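Local coordinates for type IV pilus assembly protein PilC (PDB 2WHN) that is probably an essential inner membrane component of the type IV pilus machine, governing pilus assembly and disassembly, represented here by its N-terminal domain, at residues L15-F18 / S19-A23; A23-G27 / A28-L32; R46-R49 / E50-Q54; G61-A64 / F65-L69; L99-F102 / L103-E106. All coordinates share one frame; numbering follows the deposited sequence.

Contact 1 (L15-F18 / S19-A23); sequences LAIF and SRQLA
The aromatic ring of F18 lies alongside the isobutyl group of L22, one turn later on helix 12-28, with both side chains pointing the same way. They meet through F18 CZ and L22 CD2, 3.9 Å apart, an oblique approach to the ring. Both residues carry CG opposite the backbone N (chi1 164° in F18 and -176° in L22), and this shared first torsion sends the two chains out of the helix in parallel. Beyond the pair, both side chains touch L39, and L22 also packs on A35 of helix 32-39.

On another face of the helix, S19 folds its hydroxyl back on the preceding turn. With OG beside its own backbone N (chi1 -61°), it donates to L15 O at 2.8 Å, while S19 N binds the same L15 O at 2.9 Å from the other face of the carbonyl plane. S19 OG is also hydrogen-bonded to Y79 OH, which links this turn to helix 77-89. The third pair is at the surface: I17 CG2 rests 3.6 Å from Q21 NE2, and the Q21 chain starts over I17 O, with CG at 3.3 Å. R20 turns its guanidinium away to helix 92-109, where D97 and E104 form salt bridges with it and S101 a hydrogen bond.

The chemistry divides the helix into an oily ridge built by F18 and L22 and polar groups at S19 and R20 directed to helices 77-89 and 92-109. The buried L15 carbonyl, gripped by two donors, is well satisfied, and the S19 hydroxyl is fixed in rotation by its bonds.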
loop_
_atom_site.group_PDB
_atom_site.type_symbol
_atom_site.label_atom_id
_atom_site.label_comp_id
_atom_site.label_asym_id
_atom_site.label_seq_id
_atom_site.Cartn_x
_atom_site.Cartn_y
_atom_site.Cartn_z
ATOM N N LEU A 15 6.503 -1.661 3.769
ATOM C CA LEU A 15 5.823 -1.773 2.485
ATOM C C LEU A 15 5.516 -3.223 2.119
ATOM O O LEU A 15 4.448 -3.523 1.582
ATOM C CB LEU A 15 6.635 -1.100 1.374
ATOM C CG LEU A 15 5.963 -1.107 -0.002
ATOM C CD1 LEU A 15 4.633 -0.352 0.046
ATOM C CD2 LEU A 15 6.878 -0.505 -1.051
ATOM N N ALA A 16 6.452 -4.121 2.410
ATOM C CA ALA A 16 6.243 -5.546 2.164
ATOM C C ALA A 16 5.069 -6.092 2.974
ATOM O O ALA A 16 4.232 -6.828 2.451
ATOM C CB ALA A 16 7.509 -6.333 2.464
ATOM N N ILE A 17 5.024 -5.743 4.256
ATOM C CA ILE A 17 3.938 -6.174 5.133
ATOM C C ILE A 17 2.592 -5.646 4.643
ATOM O O ILE A 17 1.654 -6.417 4.413
ATOM C CB ILE A 17 4.192 -5.733 6.594
ATOM C CG1 ILE A 17 5.397 -6.481 7.160
ATOM C CG2 ILE A 17 2.961 -5.980 7.459
ATOM C CD1 ILE A 17 5.793 -6.042 8.553
ATOM N N PHE A 18 2.522 -4.337 4.412
ATOM C CA PHE A 18 1.321 -3.729 3.843
ATOM C C PHE A 18 0.838 -4.469 2.599
ATOM O O PHE A 18 -0.351 -4.763 2.462
ATOM C CB PHE A 18 1.567 -2.265 3.486
ATOM C CG PHE A 18 0.520 -1.685 2.569
ATOM C CD1 PHE A 18 -0.723 -1.329 3.056
ATOM C CD2 PHE A 18 0.782 -1.508 1.224
ATOM C CE1 PHE A 18 -1.690 -0.804 2.217
ATOM C CE2 PHE A 18 -0.174 -0.974 0.381
ATOM C CZ PHE A 18 -1.416 -0.629 0.874
ATOM N N SER A 19 1.756 -4.707 1.665
ATOM C CA SER A 19 1.423 -5.309 0.376
ATOM C C SER A 19 0.904 -6.738 0.541
ATOM O O SER A 19 -0.043 -7.140 -0.129
ATOM C CB SER A 19 2.641 -5.298 -0.558
ATOM O OG SER A 19 3.080 -3.975 -0.826
ATOM N N ARG A 20 1.548 -7.506 1.416
ATOM C CA ARG A 20 1.087 -8.855 1.737
ATOM C C ARG A 20 -0.309 -8.857 2.379
ATOM O O ARG A 20 -1.186 -9.632 1.988
ATOM C CB ARG A 20 2.094 -9.563 2.647
ATOM C CG ARG A 20 1.703 -10.993 2.996
ATOM C CD ARG A 20 1.313 -11.763 1.738
ATOM N NE ARG A 20 2.469 -11.992 0.875
ATOM C CZ ARG A 20 2.395 -12.394 -0.391
ATOM N NH1 ARG A 20 1.212 -12.615 -0.957
ATOM N NH2 ARG A 20 3.508 -12.578 -1.091
ATOM N N GLN A 21 -0.504 -7.995 3.371
ATOM C CA GLN A 21 -1.798 -7.871 4.040
ATOM C C GLN A 21 -2.918 -7.597 3.048
ATOM O O GLN A 21 -3.971 -8.238 3.089
ATOM C CB GLN A 21 -1.755 -6.755 5.081
ATOM C CG GLN A 21 -0.918 -7.080 6.311
ATOM C CD GLN A 21 -0.699 -5.867 7.192
ATOM O OE1 GLN A 21 -0.739 -4.728 6.721
ATOM N NE2 GLN A 21 -0.501 -6.101 8.484
ATOM N N LEU A 22 -2.703 -6.608 2.187
ATOM C CA LEU A 22 -3.705 -6.229 1.209
ATOM C C LEU A 22 -3.931 -7.361 0.210
ATOM O O LEU A 22 -5.070 -7.731 -0.064
ATOM C CB LEU A 22 -3.293 -4.939 0.492
ATOM C CG LEU A 22 -4.291 -4.361 -0.515
ATOM C CD1 LEU A 22 -5.662 -4.139 0.131
ATOM C CD2 LEU A 22 -3.762 -3.071 -1.133
ATOM N N ALA A 23 -2.840 -7.937 -0.295
ATOM C CA ALA A 23 -2.905 -9.123 -1.148
ATOM C C ALA A 23 -3.795 -10.198 -0.535
ATOM O O ALA A 23 -4.595 -10.831 -1.226
ATOM C CB ALA A 23 -1.498 -9.688 -1.375
#

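Contact 2 (A23-G27 / A28-L32); sequences ATMLG and AGLTL
L30 folds back over M25 at the end of helix 12-28. Its CB sits 3.5 Å from M25 O, and CG lies a little farther from the same oxygen. The branches then part: CD1 stays near the carbonyl, 3.6 Å from M25 O, whereas CD2 touches the M25 chain, 3.8 Å from M25 CG and about equally far from its CB and SD. The two side chains cross obliquely, and the bend about the methionine CG-SD bond (chi3 -77°) turns CE aside; the M25 side chain also packs on A35, I38 and L39 of helix 32-39.

This is a Schellman motif. G29 leaves the helix with positive phi (118°), L30 N reaches back to M25 O at 3.0 Å, and G29 N makes a weak bond to L26 O at 3.2 Å. The apolar meeting of M25 and L30, the residues flanking the turn, is the hydrophobic contact that commonly accompanies it.

A water bridges the reversal, donating to L26 O at 2.9 Å and to L30 O at 2.6 Å. L26 CD2 also lies 3.4 Å from L30 O, and T31 then takes the N-cap position of helix 32-39, its hydroxyl capping a backbone N further along.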
loop_
_atom_site.group_PDB
_atom_site.type_symbol
_atom_site.label_atom_id
_atom_site.label_comp_id
_atom_site.label_asym_id
_atom_site.label_seq_id
_atom_site.Cartn_x
_atom_site.Cartn_y
_atom_site.Cartn_z
ATOM N N ALA A 23 -2.840 -7.937 -0.295
ATOM C CA ALA A 23 -2.905 -9.123 -1.148
ATOM C C ALA A 23 -3.795 -10.198 -0.535
ATOM O O ALA A 23 -4.595 -10.831 -1.226
ATOM C CB ALA A 23 -1.498 -9.688 -1.375
ATOM N N THR A 24 -3.557 -10.479 0.738
ATOM C CA THR A 24 -4.247 -11.552 1.439
ATOM C C THR A 24 -5.742 -11.256 1.536
ATOM O O THR A 24 -6.571 -12.091 1.186
ATOM C CB THR A 24 -3.643 -11.762 2.842
ATOM O OG1 THR A 24 -2.368 -12.404 2.708
ATOM C CG2 THR A 24 -4.554 -12.627 3.715
ATOM N N MET A 25 -6.084 -10.030 1.913
ATOM C CA MET A 25 -7.493 -9.673 2.056
ATOM C C MET A 25 -8.225 -9.583 0.719
ATOM O O MET A 25 -9.352 -10.050 0.591
ATOM C CB MET A 25 -7.654 -8.397 2.875
ATOM C CG MET A 25 -7.378 -8.607 4.350
ATOM S SD MET A 25 -7.600 -7.130 5.351
ATOM C CE MET A 25 -6.103 -6.219 4.987
ATOM N N LEU A 26 -7.571 -9.031 -0.296
ATOM C CA LEU A 26 -8.189 -8.977 -1.614
ATOM C C LEU A 26 -8.391 -10.366 -2.190
ATOM O O LEU A 26 -9.401 -10.637 -2.827
ATOM C CB LEU A 26 -7.358 -8.143 -2.577
ATOM C CG LEU A 26 -7.329 -6.652 -2.280
ATOM C CD1 LEU A 26 -6.445 -5.949 -3.307
ATOM C CD2 LEU A 26 -8.739 -6.105 -2.304
ATOM N N GLY A 27 -7.394 -11.227 -2.013
ATOM C CA GLY A 27 -7.492 -12.604 -2.474
ATOM C C GLY A 27 -8.619 -13.341 -1.778
ATOM O O GLY A 27 -9.288 -14.182 -2.387
ATOM N N ALA A 28 -8.826 -13.036 -0.498
ATOM C CA ALA A 28 -9.841 -13.731 0.292
ATOM C C ALA A 28 -11.239 -13.258 -0.090
ATOM O O ALA A 28 -12.232 -13.896 0.251
ATOM C CB ALA A 28 -9.600 -13.520 1.783
ATOM N N GLY A 29 -11.310 -12.100 -0.741
ATOM C CA GLY A 29 -12.568 -11.605 -1.280
ATOM C C GLY A 29 -13.059 -10.294 -0.695
ATOM O O GLY A 29 -14.094 -9.786 -1.116
ATOM N N LEU A 30 -12.340 -9.747 0.285
ATOM C CA LEU A 30 -12.688 -8.435 0.837
ATOM C C LEU A 30 -12.513 -7.355 -0.230
ATOM O O LEU A 30 -11.627 -7.461 -1.072
ATOM C CB LEU A 30 -11.804 -8.100 2.043
ATOM C CG LEU A 30 -12.067 -8.847 3.355
ATOM C CD1 LEU A 30 -11.903 -10.343 3.152
ATOM C CD2 LEU A 30 -11.125 -8.357 4.446
ATOM N N THR A 31 -13.334 -6.308 -0.175
ATOM C CA THR A 31 -13.156 -5.156 -1.063
ATOM C C THR A 31 -11.929 -4.333 -0.680
ATOM O O THR A 31 -11.436 -4.408 0.450
ATOM C CB THR A 31 -14.383 -4.214 -1.067
ATOM O OG1 THR A 31 -14.484 -3.547 0.196
ATOM C CG2 THR A 31 -15.664 -4.987 -1.345
ATOM N N LEU A 32 -11.479 -3.505 -1.614
ATOM C CA LEU A 32 -10.361 -2.606 -1.366
ATOM C C LEU A 32 -10.555 -1.771 -0.100
ATOM O O LEU A 32 -9.647 -1.669 0.724
ATOM C CB LEU A 32 -10.138 -1.690 -2.570
ATOM C CG LEU A 32 -9.029 -0.654 -2.402
ATOM C CD1 LEU A 32 -7.698 -1.351 -2.176
ATOM C CD2 LEU A 32 -8.966 0.273 -3.612
HETATM O O HOH W 1 -11.469 -8.748 -3.371
#

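Contact 3 (R46-R49 / E50-Q54); sequences RKFR and EILKQ
Apolar contact on the inner side of helix 46-60 centres on the F48 ring, which L52 covers and I51 borders. L52 CD1 stands over the middle of one face, 4.1 Å from the ring centroid and almost exactly on the normal, a CH-pi contact. Its other methyl, CD2, comes 3.8 Å from F48 CE1. At the rim, near the ring plane, I51 CB approaches F48 CD1 at 4.0 Å, and the two side chains cross at about a right angle. F48 holds CG opposite its backbone N (chi1 -157°), while L52 has CG beside its own N (chi1 -65°); the latter brings the leucine back along the helix over the ring.

Such i to i+3 and i to i+4 pairings are those of an alpha helix. F48 and L52 together form the face turned to helix 12-28, where both touch F18; F48 also packs on D14 and P10.

Charged contacts occupy the exposed side. R46 and E50 lie side by side, and R46 NH1 makes a weak, bent bond to E50 OE2 at 3.2 Å within a salt bridge; the oxygen is at the guanidinium edge, but the carboxylate is turned 82° against the guanidinium plane. R46 is more firmly engaged by E7, through its NE.

Water supplies the last kind of link. One molecule accepts from R49 NE at 3.2 Å and from K53 NZ at 2.9 Å, bridging two like charges whose nitrogens stay 4.7 Å apart. R49 NH1 is meanwhile tied to T43 O, just before the helix.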
loop_
_atom_site.group_PDB
_atom_site.type_symbol
_atom_site.label_atom_id
_atom_site.label_comp_id
_atom_site.label_asym_id
_atom_site.label_seq_id
_atom_site.Cartn_x
_atom_site.Cartn_y
_atom_site.Cartn_z
ATOM N N ARG A 46 4.067 4.746 12.323
ATOM C CA ARG A 46 3.105 5.834 12.502
ATOM C C ARG A 46 2.938 6.675 11.246
ATOM O O ARG A 46 1.838 7.142 10.940
ATOM C CB ARG A 46 3.517 6.740 13.664
ATOM C CG ARG A 46 2.513 7.847 13.956
ATOM C CD ARG A 46 3.138 8.979 14.754
ATOM N NE ARG A 46 3.837 9.937 13.899
ATOM C CZ ARG A 46 3.241 10.934 13.250
ATOM N NH1 ARG A 46 1.931 11.107 13.349
ATOM N NH2 ARG A 46 3.958 11.758 12.500
ATOM N N LYS A 47 4.051 6.934 10.567
ATOM C CA LYS A 47 4.036 7.731 9.353
ATOM C C LYS A 47 3.350 6.993 8.206
ATOM O O LYS A 47 2.626 7.598 7.409
ATOM C CB LYS A 47 5.458 8.131 8.957
ATOM C CG LYS A 47 5.516 9.291 7.977
ATOM C CD LYS A 47 6.632 10.266 8.343
ATOM C CE LYS A 47 6.422 11.615 7.671
ATOM N NZ LYS A 47 7.400 12.635 8.164
ATOM N N PHE A 48 3.561 5.682 8.133
ATOM C CA PHE A 48 2.858 4.869 7.148
ATOM C C PHE A 48 1.369 4.807 7.463
ATOM O O PHE A 48 0.538 4.854 6.555
ATOM C CB PHE A 48 3.445 3.461 7.066
ATOM C CG PHE A 48 3.172 2.768 5.756
ATOM C CD1 PHE A 48 2.830 3.499 4.627
ATOM C CD2 PHE A 48 3.303 1.396 5.643
ATOM C CE1 PHE A 48 2.585 2.865 3.417
ATOM C CE2 PHE A 48 3.087 0.759 4.430
ATOM C CZ PHE A 48 2.723 1.489 3.320
ATOM N N ARG A 49 1.042 4.744 8.753
ATOM C CA ARG A 49 -0.348 4.769 9.202
ATOM C C ARG A 49 -1.039 6.051 8.757
ATOM O O ARG A 49 -2.176 6.023 8.287
ATOM C CB ARG A 49 -0.431 4.647 10.726
ATOM C CG ARG A 49 -0.563 3.226 11.237
ATOM C CD ARG A 49 -1.488 3.148 12.443
ATOM N NE ARG A 49 -1.098 4.075 13.503
ATOM C CZ ARG A 49 0.050 4.012 14.173
ATOM N NH1 ARG A 49 0.942 3.072 13.889
ATOM N NH2 ARG A 49 0.309 4.899 15.123
ATOM N N GLU A 50 -0.363 7.180 8.945
ATOM C CA GLU A 50 -0.904 8.459 8.512
ATOM C C GLU A 50 -1.074 8.473 6.997
ATOM O O GLU A 50 -2.073 8.968 6.482
ATOM C CB GLU A 50 -0.000 9.606 8.968
ATOM C CG GLU A 50 -0.067 9.883 10.463
ATOM C CD GLU A 50 -1.018 11.012 10.800
ATOM O OE1 GLU A 50 -1.885 11.328 9.957
ATOM O OE2 GLU A 50 -0.882 11.608 11.894
ATOM N N ILE A 51 -0.105 7.894 6.295
ATOM C CA ILE A 51 -0.163 7.784 4.842
ATOM C C ILE A 51 -1.391 6.993 4.414
ATOM O O ILE A 51 -2.104 7.375 3.484
ATOM C CB ILE A 51 1.081 7.059 4.290
ATOM C CG1 ILE A 51 2.346 7.886 4.538
ATOM C CG2 ILE A 51 0.909 6.758 2.816
ATOM C CD1 ILE A 51 2.470 9.079 3.635
ATOM N N LEU A 52 -1.607 5.861 5.073
ATOM C CA LEU A 52 -2.652 4.933 4.662
ATOM C C LEU A 52 -4.040 5.463 5.000
ATOM O O LEU A 52 -4.992 5.225 4.261
ATOM C CB LEU A 52 -2.431 3.559 5.288
ATOM C CG LEU A 52 -1.157 2.859 4.813
ATOM C CD1 LEU A 52 -0.956 1.552 5.562
ATOM C CD2 LEU A 52 -1.208 2.624 3.302
ATOM N N LYS A 53 -4.148 6.207 6.095
ATOM C CA LYS A 53 -5.403 6.887 6.418
ATOM C C LYS A 53 -5.764 7.914 5.348
ATOM O O LYS A 53 -6.934 8.084 5.001
ATOM C CB LYS A 53 -5.331 7.548 7.797
ATOM C CG LYS A 53 -5.122 6.558 8.930
ATOM C CD LYS A 53 -5.087 7.235 10.294
ATOM C CE LYS A 53 -4.732 6.225 11.377
ATOM N NZ LYS A 53 -4.888 6.776 12.751
ATOM N N GLN A 54 -4.754 8.591 4.816
ATOM C CA GLN A 54 -4.983 9.547 3.741
ATOM C C GLN A 54 -5.356 8.831 2.441
ATOM O O GLN A 54 -6.202 9.303 1.685
ATOM C CB GLN A 54 -3.759 10.439 3.536
ATOM C CG GLN A 54 -3.897 11.407 2.373
ATOM C CD GLN A 54 -4.939 12.477 2.627
ATOM O OE1 GLN A 54 -4.826 13.253 3.576
ATOM N NE2 GLN A 54 -5.964 12.523 1.779
HETATM O O HOH W 2 -2.184 7.009 13.882
#

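Contact 4 (G61-A64 / F65-L69); sequences GGMA and FSEAL
The carboxylate of E67 meets the M63 side chain: OE1 lies 3.8 Å from M63 CG, and the carboxylate carbon CD is 4.1 Å from M63 SD. The second flat group, the F65 ring, carries L69 CD1 over the centre of one face, 4.0 Å above the plane, while F65 CB comes close to the carbonyl carbon of A64. V55 and V83, from helices 46-60 and 77-89, also touch this buried phenylalanine.

M63 and E67 cross at about a right angle, and their closest atoms are M63 SD and E67 CG, 3.7 Å apart. With CG opposite its backbone N (chi1 173°) and the chain extended beyond, E67 brings its CG and CD against CG and SD of M63. A bend at the last methionine torsion follows, and the sulfur settles over the first helical turn, 3.8 Å from A68 N and 4.3 Å from A68 CB.

The backbone arrangement joins two helices. G62 ends helix 46-60 in a Schellman motif, with positive phi (110°), and two residues later A64 takes the N-cap position of helix 65-70. The first helical bond follows at once, A68 N to A64 O at 3.0 Å. A64 has no polar side chain to cap the helix; S66 N, in the first turn, is hydrogen-bonded to E87 OE2 of helix 77-89.

A thioether and the aliphatic part of a glutamate thus cover the outside of the turn, while aromatic and aliphatic carbon fills its inner side. A carboxylate such as that of E87 at this N-terminal end would be expected to interact favourably with the helix dipole.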
loop_
_atom_site.group_PDB
_atom_site.type_symbol
_atom_site.label_atom_id
_atom_site.label_comp_id
_atom_site.label_asym_id
_atom_site.label_seq_id
_atom_site.Cartn_x
_atom_site.Cartn_y
_atom_site.Cartn_z
ATOM N N GLY A 61 -13.547 8.805 -0.985
ATOM C CA GLY A 61 -14.119 10.001 -1.607
ATOM C C GLY A 61 -14.339 9.856 -3.106
ATOM O O GLY A 61 -14.966 10.710 -3.734
ATOM N N GLY A 62 -13.828 8.773 -3.683
ATOM C CA GLY A 62 -14.056 8.498 -5.100
ATOM C C GLY A 62 -12.837 8.651 -5.993
ATOM O O GLY A 62 -12.924 8.470 -7.210
ATOM N N MET A 63 -11.698 8.993 -5.397
ATOM C CA MET A 63 -10.440 9.059 -6.139
ATOM C C MET A 63 -9.926 7.651 -6.416
ATOM O O MET A 63 -10.220 6.712 -5.668
ATOM C CB MET A 63 -9.395 9.861 -5.352
ATOM C CG MET A 63 -7.993 9.822 -5.945
ATOM S SD MET A 63 -6.799 10.764 -4.968
ATOM C CE MET A 63 -7.756 12.245 -4.616
ATOM N N ALA A 64 -9.186 7.498 -7.509
ATOM C CA ALA A 64 -8.648 6.199 -7.884
ATOM C C ALA A 64 -7.569 5.754 -6.902
ATOM O O ALA A 64 -6.860 6.584 -6.326
ATOM C CB ALA A 64 -8.098 6.243 -9.305
ATOM N N PHE A 65 -7.469 4.444 -6.694
ATOM C CA PHE A 65 -6.504 3.878 -5.753
ATOM C C PHE A 65 -5.078 4.240 -6.164
ATOM O O PHE A 65 -4.274 4.684 -5.337
ATOM C CB PHE A 65 -6.673 2.352 -5.673
ATOM C CG PHE A 65 -5.793 1.690 -4.648
ATOM C CD1 PHE A 65 -5.500 2.319 -3.448
ATOM C CD2 PHE A 65 -5.302 0.410 -4.866
ATOM C CE1 PHE A 65 -4.708 1.694 -2.493
ATOM C CE2 PHE A 65 -4.509 -0.220 -3.922
ATOM C CZ PHE A 65 -4.208 0.422 -2.734
ATOM N N SER A 66 -4.781 4.081 -7.450
ATOM C CA SER A 66 -3.455 4.390 -7.974
ATOM C C SER A 66 -3.072 5.855 -7.790
ATOM O O SER A 66 -1.921 6.160 -7.483
ATOM C CB SER A 66 -3.354 4.002 -9.447
ATOM O OG SER A 66 -4.359 4.645 -10.197
ATOM N N GLU A 67 -4.029 6.763 -7.969
ATOM C CA GLU A 67 -3.750 8.182 -7.754
ATOM C C GLU A 67 -3.559 8.499 -6.271
ATOM O O GLU A 67 -2.708 9.311 -5.910
ATOM C CB GLU A 67 -4.837 9.082 -8.355
ATOM C CG GLU A 67 -4.644 10.560 -7.995
ATOM C CD GLU A 67 -5.533 11.502 -8.790
ATOM O OE1 GLU A 67 -6.613 11.071 -9.244
ATOM O OE2 GLU A 67 -5.161 12.688 -8.940
ATOM N N ALA A 68 -4.340 7.853 -5.412
ATOM C CA ALA A 68 -4.147 8.004 -3.972
ATOM C C ALA A 68 -2.737 7.576 -3.555
ATOM O O ALA A 68 -2.073 8.271 -2.785
ATOM C CB ALA A 68 -5.201 7.223 -3.200
ATOM N N LEU A 69 -2.270 6.457 -4.100
ATOM C CA LEU A 69 -0.905 5.992 -3.859
ATOM C C LEU A 69 0.133 6.971 -4.399
ATOM O O LEU A 69 1.176 7.194 -3.778
ATOM C CB LEU A 69 -0.678 4.619 -4.492
ATOM C CG LEU A 69 -1.645 3.492 -4.117
ATOM C CD1 LEU A 69 -1.278 2.211 -4.851
ATOM C CD2 LEU A 69 -1.663 3.270 -2.615
#

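Contact 5 (L99-F102 / L103-E106); sequences LASF and LEKE
L99 meets L103 through its carbonyl: L103 N donates to L99 O at 3.0 Å, and L103 CG lies over the same oxygen at 3.2 Å. Both leucines also touch Y79 of helix 77-89, which places this side of helix 92-109 in the core. A100 has a similar role for E104, whose N reaches A100 O at 2.8 Å. The glutamate starts with CG beside its own N (chi1 -86°), then runs extended back along the turn, its OE1 3.6 Å from S101 CA; the carboxylate is held by R20 of helix 12-28.

S101 comes next. Its O accepts from K105 N at 3.1 Å, and the lysine chain, bent at chi3 (-89°), curls over the same carbonyl to bring K105 CE within 3.2 Å of S101 O. The S101 hydroxyl is bonded instead to D97 O and to R20 NH2. Last is F102, on the exposed side, where the ring and the carboxylate of E106 are inclined 59° to each other; F102 CE2 and E106 OE1 are 3.9 Å apart, obliquely to the ring.

Leucine and alanine thus pack inward, whereas S101 and E104 gather on R20, whose positive charge probably favours an ionised E104. Toward solvent, F102 lies beside the carboxylate of E106, with a loose carbon-oxygen contact and no hydrogen bond.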
loop_
_atom_site.group_PDB
_atom_site.type_symbol
_atom_site.label_atom_id
_atom_site.label_comp_id
_atom_site.label_asym_id
_atom_site.label_seq_id
_atom_site.Cartn_x
_atom_site.Cartn_y
_atom_site.Cartn_z
ATOM N N LEU A 99 3.429 -8.190 -6.324
ATOM C CA LEU A 99 4.191 -7.092 -5.736
ATOM C C LEU A 99 4.705 -7.458 -4.344
ATOM O O LEU A 99 5.853 -7.184 -4.010
ATOM C CB LEU A 99 3.342 -5.817 -5.668
ATOM C CG LEU A 99 3.168 -5.062 -6.988
ATOM C CD1 LEU A 99 2.170 -3.919 -6.837
ATOM C CD2 LEU A 99 4.514 -4.545 -7.480
ATOM N N ALA A 100 3.851 -8.081 -3.536
ATOM C CA ALA A 100 4.227 -8.468 -2.176
ATOM C C ALA A 100 5.347 -9.507 -2.173
ATOM O O ALA A 100 6.286 -9.420 -1.381
ATOM C CB ALA A 100 3.015 -8.988 -1.413
ATOM N N SER A 101 5.242 -10.491 -3.058
ATOM C CA SER A 101 6.256 -11.541 -3.159
ATOM C C SER A 101 7.591 -10.965 -3.618
ATOM O O SER A 101 8.650 -11.357 -3.129
ATOM C CB SER A 101 5.807 -12.623 -4.140
ATOM O OG SER A 101 4.631 -13.263 -3.679
ATOM N N PHE A 102 7.528 -10.095 -4.618
ATOM C CA PHE A 102 8.693 -9.357 -5.072
ATOM C C PHE A 102 9.370 -8.629 -3.911
ATOM O O PHE A 102 10.594 -8.676 -3.763
ATOM C CB PHE A 102 8.286 -8.357 -6.153
ATOM C CG PHE A 102 9.424 -7.529 -6.665
ATOM C CD1 PHE A 102 10.254 -8.013 -7.664
ATOM C CD2 PHE A 102 9.681 -6.277 -6.134
ATOM C CE1 PHE A 102 11.316 -7.259 -8.127
ATOM C CE2 PHE A 102 10.739 -5.515 -6.597
ATOM C CZ PHE A 102 11.561 -6.009 -7.589
ATOM N N LEU A 103 8.569 -7.962 -3.086
ATOM C CA LEU A 103 9.102 -7.120 -2.020
ATOM C C LEU A 103 9.657 -7.962 -0.876
ATOM O O LEU A 103 10.726 -7.664 -0.332
ATOM C CB LEU A 103 8.029 -6.163 -1.505
ATOM C CG LEU A 103 7.675 -5.017 -2.453
ATOM C CD1 LEU A 103 6.384 -4.322 -2.030
ATOM C CD2 LEU A 103 8.827 -4.024 -2.539
ATOM N N GLU A 104 8.955 -9.044 -0.554
ATOM C CA GLU A 104 9.407 -9.971 0.474
ATOM C C GLU A 104 10.779 -10.543 0.137
ATOM O O GLU A 104 11.607 -10.740 1.017
ATOM C CB GLU A 104 8.402 -11.109 0.652
ATOM C CG GLU A 104 7.281 -10.793 1.617
ATOM C CD GLU A 104 6.022 -11.570 1.301
ATOM O OE1 GLU A 104 6.057 -12.400 0.364
ATOM O OE2 GLU A 104 5.008 -11.370 2.003
ATOM N N LYS A 105 11.007 -10.818 -1.141
ATOM C CA LYS A 105 12.274 -11.394 -1.573
ATOM C C LYS A 105 13.382 -10.347 -1.632
ATOM O O LYS A 105 14.519 -10.614 -1.248
ATOM C CB LYS A 105 12.113 -12.103 -2.919
ATOM C CG LYS A 105 11.455 -13.474 -2.811
ATOM C CD LYS A 105 11.309 -14.138 -4.176
ATOM C CE LYS A 105 9.988 -13.763 -4.834
ATOM N NZ LYS A 105 9.998 -14.068 -6.295
ATOM N N GLU A 106 13.042 -9.146 -2.088
ATOM C CA GLU A 106 13.946 -8.005 -1.993
ATOM C C GLU A 106 14.364 -7.806 -0.540
ATOM O O GLU A 106 15.543 -7.630 -0.239
ATOM C CB GLU A 106 13.268 -6.736 -2.524
ATOM C CG GLU A 106 14.222 -5.737 -3.174
ATOM C CD GLU A 106 13.704 -4.306 -3.131
ATOM O OE1 GLU A 106 12.531 -4.079 -3.494
ATOM O OE2 GLU A 106 14.481 -3.405 -2.748
#

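How the contacts relate
All five contacts are local, three within helices and two at helix ends, and follow one another along the chain; none closes a long loop, and none crosses another. Contacts 1 and 2 are continuous, sharing A23, and carry helix 12-28 from its core to the turn into helix 32-39. Contact 3 opens helix 46-60, and contact 4 joins that helix to helix 65-70. Contact 5 lies on the last helix, on the other side of the domain centre from contacts 3 and 4. Contact 1 is the hub: F18 meets F48 edge-to-face, L22 touches F65, and R20 and S19 reach 99-106. L32 of contact 2 also packs on F65, joining the helix ends of contacts 2 and 4.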